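Local coordinates for ribosome-associated protein Y (PSrp-1) (Clostridium acetobutylicum, PDB 3KA5) that is probably required, through this C-terminal domain of a long-form hibernation promoting factor, for pairing active 70S ribosomes into translationally inactive 100S dimers in stationary phase, at residues Lys11-Ser14 with Glu15-Val19. Numbering follows the deposited sequence.
Sequences KPMS and EEEAV
S14 is the N-cap of helix 15-25, and both its side chain and its carbonyl take up amide hydrogens of the first turn. S14 OG accepts from E17 N at 3.0 Å, with an N-H...O angle of 160°. With chi1 at 71°, OG sits between the backbone N and the carbonyl carbon, facing the E17 amide. The E17 chain leaves just beside this bond, and E17 CB lies 3.4 Å from S14 OG. S14 O accepts from A18 N at 2.9 Å. This bond begins the helical pattern that V19 N to E15 O continues.

The S14 amide is satisfied through water. S14 N donates to the water at 2.9 Å, and the water donates in turn to E17 OE1 in a short bond of 2.5 Å. The E17 chain is extended and reaches back from the helix past M13, crossing that side chain at about a right angle. E17 OE1 comes to 3.7 Å from M13 CB. Selenomethionine M13 bends at its end, and its SE packs on A18, 3.7 Å from A18 CA.

The polar end of E15 turns to the dimer interface, where OE2 forms a salt bridge with K4 of the second subunit. M13 also shares backbone hydrogen bonds with Q33 and G35, tying the loop to the end of strand 29-34. On the sheet side, M13 and A18 meet F32 of that strand, while A18 and V19 reach V43 of strand 39-45, so the helix begins packed against the antiparallel sheet.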
# COMPACT_ATOMS: atom_id res chain seq x y z
N LYS B 11 8.58 -11.51 -4.80
CA LYS B 11 9.44 -12.06 -3.76
C LYS B 11 9.68 -11.12 -2.59
O LYS B 11 9.76 -9.90 -2.76
CB LYS B 11 10.77 -12.47 -4.40
CG LYS B 11 10.56 -13.41 -5.58
CD LYS B 11 11.81 -13.59 -6.44
CE LYS B 11 12.78 -14.58 -5.84
NZ LYS B 11 13.89 -14.88 -6.79
N PRO B 12 9.78 -11.68 -1.37
CA PRO B 12 10.01 -10.90 -0.15
C PRO B 12 11.31 -10.11 -0.20
O PRO B 12 12.29 -10.55 -0.80
CB PRO B 12 10.06 -11.97 0.94
CG PRO B 12 9.18 -13.05 0.40
CD PRO B 12 9.61 -13.10 -1.05
N MSE B 13 11.31 -8.93 0.42
CA MSE B 13 12.49 -8.09 0.45
C MSE B 13 12.49 -7.23 1.71
O MSE B 13 11.49 -7.14 2.41
CB MSE B 13 12.56 -7.19 -0.79
CG MSE B 13 11.36 -6.30 -0.99
SE MSE B 13 11.65 -5.11 -2.49
CE MSE B 13 11.26 -6.32 -3.93
N SER B 14 13.63 -6.61 1.98
CA SER B 14 13.79 -5.76 3.16
C SER B 14 13.18 -4.40 2.88
O SER B 14 13.03 -4.01 1.72
CB SER B 14 15.27 -5.58 3.48
OG SER B 14 15.89 -4.75 2.51
N GLU B 15 12.84 -3.67 3.93
CA GLU B 15 12.25 -2.35 3.74
C GLU B 15 13.21 -1.42 2.99
O GLU B 15 12.76 -0.60 2.19
CB GLU B 15 11.86 -1.74 5.10
CG GLU B 15 12.97 -1.74 6.13
CD GLU B 15 12.50 -1.21 7.48
OE1 GLU B 15 11.52 -1.75 8.02
OE2 GLU B 15 13.12 -0.25 7.99
N GLU B 16 14.51 -1.55 3.24
CA GLU B 16 15.50 -0.72 2.55
C GLU B 16 15.52 -1.04 1.06
O GLU B 16 15.60 -0.14 0.22
CB GLU B 16 16.92 -0.97 3.11
CG GLU B 16 17.20 -0.41 4.49
CD GLU B 16 16.58 -1.24 5.61
OE1 GLU B 16 16.25 -2.42 5.37
OE2 GLU B 16 16.44 -0.71 6.73
N GLU B 17 15.46 -2.32 0.73
CA GLU B 17 15.46 -2.69 -0.68
C GLU B 17 14.17 -2.19 -1.33
O GLU B 17 14.17 -1.82 -2.50
CB GLU B 17 15.54 -4.21 -0.85
CG GLU B 17 15.72 -4.62 -2.32
CD GLU B 17 15.68 -6.12 -2.53
OE1 GLU B 17 16.12 -6.86 -1.63
OE2 GLU B 17 15.22 -6.56 -3.60
N ALA B 18 13.08 -2.19 -0.57
CA ALA B 18 11.80 -1.72 -1.11
C ALA B 18 11.87 -0.23 -1.44
O ALA B 18 11.35 0.21 -2.47
CB ALA B 18 10.66 -1.98 -0.11
N VAL B 19 12.50 0.56 -0.57
CA VAL B 19 12.62 1.99 -0.83
C VAL B 19 13.46 2.23 -2.08
O VAL B 19 13.14 3.08 -2.91
CB VAL B 19 13.26 2.74 0.36
CG1 VAL B 19 13.57 4.18 -0.04
CG2 VAL B 19 12.33 2.72 1.54
O HOH W 1 16.03 -7.73 0.74